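Local coordinates for DNA ligase (Archaeoglobus fulgidus, PDB 3GDE), which probably seals nicks in double-stranded DNA during replication, recombination and repair, consuming ATP to join a 3'-hydroxyl to a 5'-phosphate, at residues A[40-43]-A[44-48]; A[113-117]-A[118-122]; A[286-289]-A[290-294]; A[359-362]-A[363-367]. All coordinates share one frame; numbering follows the deposited sequence.

Interaction 1. Residues A[40-43]-A[44-48]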
# COMPACT_ATOMS: atom_id res chain seq x y z
N ARG A 40 13.47 9.12 -18.47
CA ARG A 40 12.40 9.68 -17.64
C ARG A 40 10.99 9.44 -18.19
O ARG A 40 10.05 9.38 -17.41
CB ARG A 40 12.64 11.15 -17.31
CG ARG A 40 12.81 12.05 -18.49
CD ARG A 40 14.02 12.96 -18.26
NE ARG A 40 13.70 14.11 -17.43
CZ ARG A 40 13.87 15.38 -17.81
NH1 ARG A 40 14.37 15.66 -19.01
NH2 ARG A 40 13.56 16.37 -16.98
N ASP A 41 10.85 9.30 -19.51
CA ASP A 41 9.61 8.78 -20.08
C ASP A 41 9.43 7.32 -19.68
O ASP A 41 8.31 6.88 -19.45
CB ASP A 41 9.56 8.90 -21.62
CG ASP A 41 9.41 10.32 -22.11
OD1 ASP A 41 9.69 10.55 -23.30
OD2 ASP A 41 9.01 11.22 -21.34
N LEU A 42 10.53 6.56 -19.64
CA LEU A 42 10.50 5.16 -19.20
C LEU A 42 10.02 5.07 -17.75
O LEU A 42 9.07 4.36 -17.44
CB LEU A 42 11.88 4.48 -19.35
CG LEU A 42 11.99 3.04 -18.78
CD1 LEU A 42 10.98 2.08 -19.43
CD2 LEU A 42 13.40 2.46 -18.86
N TYR A 43 10.70 5.82 -16.88
CA TYR A 43 10.35 5.95 -15.47
C TYR A 43 8.87 6.29 -15.30
O TYR A 43 8.13 5.59 -14.61
CB TYR A 43 11.22 7.02 -14.81
CG TYR A 43 10.99 7.18 -13.33
CD1 TYR A 43 11.78 6.48 -12.41
CD2 TYR A 43 9.99 8.03 -12.85
CE1 TYR A 43 11.57 6.62 -11.04
CE2 TYR A 43 9.77 8.18 -11.49
CZ TYR A 43 10.57 7.47 -10.58
OH TYR A 43 10.35 7.62 -9.23
N ASP A 44 8.44 7.36 -15.95
CA ASP A 44 7.05 7.79 -15.84
C ASP A 44 6.07 6.73 -16.34
O ASP A 44 5.06 6.48 -15.70
CB ASP A 44 6.84 9.12 -16.55
CG ASP A 44 7.44 10.29 -15.80
OD1 ASP A 44 7.59 10.20 -14.56
OD2 ASP A 44 7.75 11.31 -16.45
N VAL A 45 6.38 6.10 -17.47
CA VAL A 45 5.47 5.09 -18.04
C VAL A 45 5.30 3.89 -17.08
O VAL A 45 4.19 3.38 -16.93
CB VAL A 45 5.93 4.64 -19.47
CG1 VAL A 45 5.25 3.34 -19.91
CG2 VAL A 45 5.64 5.72 -20.47
N VAL A 46 6.39 3.47 -16.44
CA VAL A 46 6.34 2.33 -15.54
C VAL A 46 5.46 2.65 -14.32
O VAL A 46 4.59 1.85 -13.94
CB VAL A 46 7.76 1.83 -15.14
CG1 VAL A 46 7.68 0.83 -14.00
CG2 VAL A 46 8.45 1.20 -16.34
N LEU A 47 5.69 3.81 -13.72
CA LEU A 47 4.81 4.31 -12.66
C LEU A 47 3.37 4.44 -13.15
O LEU A 47 2.48 3.78 -12.61
CB LEU A 47 5.33 5.62 -12.07
CG LEU A 47 6.20 5.46 -10.82
CD1 LEU A 47 7.53 4.80 -11.14
CD2 LEU A 47 6.42 6.80 -10.10
N PHE A 48 3.16 5.27 -14.18
CA PHE A 48 1.82 5.59 -14.67
C PHE A 48 0.95 4.37 -15.02
O PHE A 48 -0.24 4.37 -14.71
CB PHE A 48 1.88 6.56 -15.86
CG PHE A 48 2.41 7.94 -15.52
CD1 PHE A 48 2.80 8.26 -14.22
CD2 PHE A 48 2.50 8.92 -16.49
CE1 PHE A 48 3.29 9.52 -13.90
CE2 PHE A 48 2.98 10.18 -16.19
CZ PHE A 48 3.39 10.49 -14.90
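Tyr43 and Leu47, one turn apart on helix 39-49, form a local, largely buried contact within the helical N-terminal region of the ligase. The CD1 methyl of Leu47 lies over one face of the phenol ring, 4.2 Å from the centroid of the Tyr43 ring and 17° off its normal, which makes this a CH-pi contact. The other methyl reaches the rim, with Leu47 CD2 3.9 Å from Tyr43 CE2. With CG of Tyr43 anti to its own N (chi1 -177°), the ring lies beside the carbonyl carbon, where the residue of the next turn can cover it; its hydroxyl is held by Asp199. Asp44 OD1 approaches the same ring in plane at its edge, 3.7 Å from Tyr43 CD2, with the carboxylate turned 72° from the phenol. Further round the helix, Leu42 and Val46 run side by side, CD1 of Leu42 4.1 Å from CG2 of Val46, and pack against helix 200-216. Underneath, the backbone is regular: the amides of Asp44, Val45, Val46 and Leu47 each donate to the carbonyl four residues earlier, Leu47 N to Tyr43 O in an almost straight bond of 3.1 Å. On the face toward helix 117-129, Asp41 OD2 and Asp44 OD2 stand 5.1 Å apart, like charges that Arg118 bridges; its guanidinium probably helps to keep both ionised. Asp44 OD1 takes Arg121 as well. The regular i/i+4 pairing is that of an alpha-helix packed between helices 200-216 and 117-129, consistent with the helical DNA-binding domain.

Interaction 2. Residues A[113-117]-A[118-122]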
# COMPACT_ATOMS: atom_id res chain seq x y z
N GLU A 113 -4.25 19.17 -30.02
CA GLU A 113 -4.23 18.60 -28.69
C GLU A 113 -3.15 17.53 -28.63
O GLU A 113 -2.53 17.22 -29.64
CB GLU A 113 -5.61 18.04 -28.34
CG GLU A 113 -6.64 19.13 -28.09
CD GLU A 113 -8.00 18.60 -27.72
OE1 GLU A 113 -8.37 17.52 -28.23
OE2 GLU A 113 -8.71 19.25 -26.92
N GLU A 114 -2.95 16.99 -27.42
CA GLU A 114 -1.83 16.12 -27.09
C GLU A 114 -0.93 16.85 -26.09
O GLU A 114 -0.67 18.04 -26.25
CB GLU A 114 -1.03 15.68 -28.34
CG GLU A 114 -1.51 14.35 -29.01
CD GLU A 114 -1.57 14.39 -30.56
OE1 GLU A 114 -2.31 13.54 -31.14
OE2 GLU A 114 -0.90 15.24 -31.19
N LEU A 115 -0.50 16.17 -25.04
CA LEU A 115 0.60 16.69 -24.24
C LEU A 115 1.61 15.62 -23.94
O LEU A 115 1.30 14.45 -24.00
CB LEU A 115 0.17 17.41 -22.95
CG LEU A 115 -0.93 16.97 -21.99
CD1 LEU A 115 -2.22 17.60 -22.44
CD2 LEU A 115 -1.08 15.47 -21.80
N THR A 116 2.82 16.07 -23.64
CA THR A 116 3.93 15.18 -23.38
C THR A 116 3.80 14.60 -21.99
O THR A 116 3.22 15.22 -21.09
CB THR A 116 5.28 15.92 -23.51
OG1 THR A 116 5.38 16.94 -22.51
CG2 THR A 116 5.43 16.55 -24.90
N VAL A 117 4.34 13.41 -21.82
CA VAL A 117 4.47 12.80 -20.52
C VAL A 117 5.26 13.75 -19.61
O VAL A 117 4.99 13.86 -18.42
CB VAL A 117 5.17 11.43 -20.64
CG1 VAL A 117 5.37 10.77 -19.28
CG2 VAL A 117 4.38 10.52 -21.59
N ARG A 118 6.22 14.46 -20.20
CA ARG A 118 7.05 15.40 -19.45
C ARG A 118 6.20 16.53 -18.85
O ARG A 118 6.32 16.83 -17.66
CB ARG A 118 8.19 15.94 -20.33
CG ARG A 118 9.44 16.36 -19.54
CD ARG A 118 10.44 15.20 -19.27
NE ARG A 118 9.87 13.87 -19.48
CZ ARG A 118 9.35 13.09 -18.54
NH1 ARG A 118 9.33 13.47 -17.26
NH2 ARG A 118 8.84 11.91 -18.88
N LYS A 119 5.33 17.13 -19.66
CA LYS A 119 4.38 18.13 -19.18
C LYS A 119 3.42 17.60 -18.10
O LYS A 119 3.14 18.30 -17.13
CB LYS A 119 3.58 18.76 -20.32
CG LYS A 119 2.99 20.13 -19.94
CD LYS A 119 1.60 20.33 -20.50
CE LYS A 119 1.45 21.75 -21.05
NZ LYS A 119 1.86 21.81 -22.51
N VAL A 120 2.92 16.38 -18.29
CA VAL A 120 2.07 15.73 -17.28
C VAL A 120 2.81 15.61 -15.94
O VAL A 120 2.29 15.99 -14.90
CB VAL A 120 1.57 14.33 -17.74
CG1 VAL A 120 0.89 13.59 -16.60
CG2 VAL A 120 0.61 14.47 -18.91
N ARG A 121 4.03 15.10 -16.00
CA ARG A 121 4.90 14.99 -14.84
C ARG A 121 5.14 16.34 -14.15
O ARG A 121 5.05 16.43 -12.93
CB ARG A 121 6.23 14.40 -15.27
CG ARG A 121 7.25 14.31 -14.17
CD ARG A 121 7.13 12.96 -13.53
NE ARG A 121 6.54 13.03 -12.21
CZ ARG A 121 6.07 12.00 -11.53
NH1 ARG A 121 6.07 10.78 -12.05
NH2 ARG A 121 5.56 12.20 -10.33
N GLU A 122 5.44 17.38 -14.93
CA GLU A 122 5.73 18.72 -14.40
C GLU A 122 4.51 19.34 -13.72
O GLU A 122 4.62 19.87 -12.62
CB GLU A 122 6.23 19.68 -15.49
CG GLU A 122 7.37 19.15 -16.37
CD GLU A 122 8.77 19.33 -15.77
OE1 GLU A 122 9.74 19.13 -16.55
OE2 GLU A 122 8.91 19.67 -14.56
O HOH W 1 2.81 19.51 -24.04
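Leu115 and Val120 supply the tight part of this contact, and Lys119 its loose side. The methyls Leu115 CD2 and Val120 CG2 approach to 3.5 Å, closer than usual for two carbons, as the side chains cross at about a right angle; both also touch Phe6, so the pair is sunk between helices. Next to it, Thr116 caps helix 117-129. Its hydroxyl, placed between backbone N and carbonyl carbon (chi1 64°), faces the first turn and accepts from the amide of Lys119, N to OG1 2.9 Å at an angle of 164°. The Thr116 carbonyl in turn receives Val120 N at 3.0 Å, starting the run of helical bonds. Replacing Thr116 by a valine would probably leave the Lys119 amide without its side-chain acceptor and weaken the start of the helix. Val117 is packed as well: its CG1 lies 3.7 Å from NH2 of Arg118, whose guanidinium folds back over the Val117 carbonyl carbon while it pairs with Asp41 and Asp44 of helix 39-49. On the exposed side, the Lys119 chain bends at several torsions, its CD passing 4.1 Å from Leu115 CB, and NZ donates to a water at 2.9 Å that accepts only weakly from Thr116 N. A threonine N-cap, with apolar residues just before the cap and four residues after it in contact, is the hydrophobic staple that opens many helices.

Interaction 3. Residues A[286-289]-A[290-294]; sequences EEIK and KSVKP
The carbonyl oxygen of Glu287 is approached by two groups of Ser291. The amide N of Ser291 donates to Glu287 O at 2.9 Å, a helical bond bent to 136°, and Ser291 OG lies 3.0 Å from Glu287 O in a weak bond that is not settled, because the hydroxyl also pairs with Ser368. One residue on, Val292 N reaches Ile288 O at 2.8 Å, although Val292 itself already leaves helical backbone angles. Ile288 and Val292 keep this four-residue spacing in their side chains, which run side by side, their CG2 methyls 3.6 Å apart, and Ile288 continues onto Val260 and Trp262 of strand 256-262. On another side, Glu287 and Lys290, an i/i+3 pair, point the same way; the lysine, extended beyond a CG set between N and carbonyl carbon (chi1 50°), brings its CE within 3.8 Å of Glu287 OE1. Its ammonium makes a long salt bridge, Lys290 NZ to Glu287 OE2 3.8 Å, so the charges attract without close contact. Replacing Glu287 by an alanine would probably deprive Lys290 of this opposite charge and leave its extended chain freer to turn. The Glu287 side chain also touches Lys370 and Ile371, which places it at the border with strand 371-379. Together these contacts form the C-terminal turn of an amphipathic helix laid against beta strands of the adenylation domain, just before the chain enters strand 296-306.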
# COMPACT_ATOMS: atom_id res chain seq x y z
N GLU A 286 13.49 11.62 18.54
CA GLU A 286 14.46 12.11 19.52
C GLU A 286 15.12 10.99 20.31
O GLU A 286 16.34 11.02 20.52
CB GLU A 286 13.85 13.15 20.47
CG GLU A 286 13.66 14.53 19.87
CD GLU A 286 14.96 15.20 19.39
OE1 GLU A 286 14.87 16.08 18.51
OE2 GLU A 286 16.06 14.86 19.89
N GLU A 287 14.33 9.99 20.72
CA GLU A 287 14.83 8.85 21.49
C GLU A 287 15.81 8.00 20.69
O GLU A 287 16.74 7.42 21.24
CB GLU A 287 13.69 7.97 22.00
CG GLU A 287 12.72 8.67 22.91
CD GLU A 287 13.26 8.89 24.31
OE1 GLU A 287 14.16 8.13 24.75
OE2 GLU A 287 12.76 9.82 24.98
N ILE A 288 15.57 7.91 19.38
CA ILE A 288 16.48 7.23 18.46
C ILE A 288 17.84 7.96 18.37
O ILE A 288 18.90 7.33 18.40
CB ILE A 288 15.80 7.05 17.08
CG1 ILE A 288 14.90 5.81 17.11
CG2 ILE A 288 16.82 6.95 15.95
CD1 ILE A 288 13.66 5.92 16.26
N LYS A 289 17.78 9.29 18.30
CA LYS A 289 18.99 10.12 18.23
C LYS A 289 19.87 10.01 19.47
O LYS A 289 21.09 10.09 19.37
CB LYS A 289 18.62 11.58 17.95
CG LYS A 289 17.95 11.77 16.60
CD LYS A 289 17.72 13.22 16.26
CE LYS A 289 17.32 13.34 14.81
NZ LYS A 289 16.84 14.71 14.45
N LYS A 290 19.26 9.81 20.64
CA LYS A 290 20.08 9.59 21.84
C LYS A 290 20.41 8.14 22.15
O LYS A 290 21.45 7.86 22.74
CB LYS A 290 19.54 10.33 23.08
CG LYS A 290 18.08 10.17 23.39
CD LYS A 290 17.75 10.83 24.71
CE LYS A 290 16.28 11.23 24.78
NZ LYS A 290 15.90 11.64 26.17
N SER A 291 19.55 7.21 21.73
CA SER A 291 19.72 5.80 22.13
C SER A 291 20.33 4.88 21.07
O SER A 291 20.84 3.81 21.42
CB SER A 291 18.40 5.22 22.63
OG SER A 291 17.86 6.00 23.69
N VAL A 292 20.27 5.27 19.80
CA VAL A 292 20.80 4.36 18.78
C VAL A 292 22.07 4.86 18.06
O VAL A 292 22.26 6.06 17.84
CB VAL A 292 19.70 3.79 17.80
CG1 VAL A 292 18.34 3.60 18.50
CG2 VAL A 292 19.55 4.63 16.56
N LYS A 293 22.94 3.91 17.75
CA LYS A 293 24.18 4.14 17.04
C LYS A 293 23.88 4.53 15.58
O LYS A 293 23.12 3.84 14.91
CB LYS A 293 25.02 2.87 17.15
CG LYS A 293 26.41 2.90 16.53
CD LYS A 293 26.49 2.02 15.27
CE LYS A 293 26.25 0.53 15.55
NZ LYS A 293 27.30 -0.15 16.40
N PRO A 294 24.45 5.66 15.12
CA PRO A 294 24.21 6.17 13.76
C PRO A 294 24.70 5.21 12.68
O PRO A 294 25.63 4.44 12.92
CB PRO A 294 25.02 7.46 13.72
CG PRO A 294 25.23 7.84 15.16
CD PRO A 294 25.36 6.55 15.87
O HOH W 2 22.56 8.15 19.39

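Interaction 4. Residues A[359-362]-A[363-367]; sequences KLLE and SAVNE
Leu361 O takes two amides in the last turn of helix 354-364, Ala364 N at 3.1 Å and Val365 N at 3.2 Å, the former from well above the carbonyl plane and the latter nearly in line with the carbonyl bond. Before this shared acceptor, Ser363 N still donates to Lys359 O at 3.2 Å as in an ordinary helix. The side chains of Leu361 and Val365 lie side by side, with Leu361 CD1 3.9 Å from Val365 CG1. Since CG of Leu361 is anti to N (chi1 177°), its branches lead along the carbonyl side toward the valine. The same Val365 CG1 also comes 3.2 Å from Leu361 O, and both side chains pack on Leu373 of strand 371-379. Leu361 further touches Phe339 and Ile342, and its side chain is about 5 Å from that of Phe340, a predicted ATP-binding residue. The exposed side is polar. Ser363 OG, turned back between its own N and carbonyl carbon, is 2.8 Å from a water that donates to Leu360 O at 2.7 Å, linking hydroxyl and carbonyl without a direct bond. The extended Glu362 chain pairs with Arg358 one turn earlier. The chemistry thus divides the helix end: apolar side chains pack it on strands near the predicted nucleotide site, one carbonyl accepts the amides of both Ala364 and Val365, and water bridges the exposed polar side.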
# COMPACT_ATOMS: atom_id res chain seq x y z
N LYS A 359 23.35 -9.86 17.16
CA LYS A 359 24.55 -9.27 17.77
C LYS A 359 24.75 -7.82 17.33
O LYS A 359 24.97 -6.94 18.16
CB LYS A 359 25.77 -10.12 17.44
CG LYS A 359 25.87 -11.38 18.28
CD LYS A 359 26.84 -12.38 17.66
CE LYS A 359 26.73 -13.75 18.34
NZ LYS A 359 27.21 -14.84 17.43
N LEU A 360 24.66 -7.59 16.02
CA LEU A 360 24.70 -6.24 15.45
C LEU A 360 23.65 -5.33 16.04
O LEU A 360 23.93 -4.17 16.34
CB LEU A 360 24.54 -6.27 13.92
CG LEU A 360 25.71 -6.76 13.07
CD1 LEU A 360 25.39 -6.55 11.59
CD2 LEU A 360 27.03 -6.05 13.46
N LEU A 361 22.43 -5.84 16.18
CA LEU A 361 21.34 -5.07 16.78
C LEU A 361 21.64 -4.70 18.24
O LEU A 361 21.42 -3.56 18.65
CB LEU A 361 20.02 -5.84 16.69
CG LEU A 361 18.80 -5.20 17.35
CD1 LEU A 361 18.33 -3.96 16.58
CD2 LEU A 361 17.67 -6.21 17.50
N GLU A 362 22.13 -5.67 19.01
CA GLU A 362 22.40 -5.46 20.44
C GLU A 362 23.41 -4.34 20.68
O GLU A 362 23.19 -3.47 21.53
CB GLU A 362 22.84 -6.76 21.11
CG GLU A 362 21.71 -7.77 21.28
CD GLU A 362 22.19 -9.15 21.71
OE1 GLU A 362 21.38 -10.10 21.67
OE2 GLU A 362 23.38 -9.28 22.09
N SER A 363 24.50 -4.34 19.92
CA SER A 363 25.52 -3.30 20.09
C SER A 363 25.14 -1.95 19.46
O SER A 363 25.83 -0.95 19.69
CB SER A 363 26.89 -3.78 19.60
OG SER A 363 27.01 -3.65 18.20
N ALA A 364 24.03 -1.91 18.71
CA ALA A 364 23.60 -0.70 18.01
C ALA A 364 22.61 0.14 18.81
O ALA A 364 22.54 1.36 18.66
CB ALA A 364 23.01 -1.05 16.66
N VAL A 365 21.84 -0.53 19.66
CA VAL A 365 20.92 0.20 20.53
C VAL A 365 21.35 0.14 21.99
O VAL A 365 21.77 -0.90 22.51
CB VAL A 365 19.41 -0.14 20.28
CG1 VAL A 365 19.25 -1.29 19.30
CG2 VAL A 365 18.64 -0.38 21.58
N ASN A 366 21.27 1.30 22.62
CA ASN A 366 21.49 1.46 24.04
C ASN A 366 20.11 1.66 24.66
O ASN A 366 19.48 2.71 24.49
CB ASN A 366 22.42 2.66 24.29
CG ASN A 366 22.28 3.23 25.68
OD1 ASN A 366 22.81 2.68 26.65
ND2 ASN A 366 21.56 4.35 25.79
N GLU A 367 19.63 0.62 25.34
CA GLU A 367 18.27 0.59 25.88
C GLU A 367 17.99 1.74 26.84
O GLU A 367 18.78 2.04 27.72
CB GLU A 367 17.95 -0.77 26.52
CG GLU A 367 17.85 -1.92 25.51
CD GLU A 367 17.07 -3.13 26.03
OE1 GLU A 367 17.67 -4.23 26.13
OE2 GLU A 367 15.86 -3.00 26.33
O HOH W 3 25.98 -2.54 15.85

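How the interactions relate
Interactions 1 and 2 belong to the N-terminal helical region and touch through charge, salt bridges running between helices 39-49 and 117-129, with Val117 packing on Asp44 beside them. Interactions 3 and 4 lie in the adenylation domain, with centres about 11 Å apart; there the link between the two helix ends is backbone, Lys293 and Ala364 probably hydrogen-bonding, as do Ser291 and Asn366. The two pairs are remote, nearest atoms at least about 26 Å apart. Interaction 1 is the most buried, within a continuing helix; the others are partly buried, interaction 2 at a helix start, interactions 3 and 4 at helix ends facing strands, and waters lie at all three.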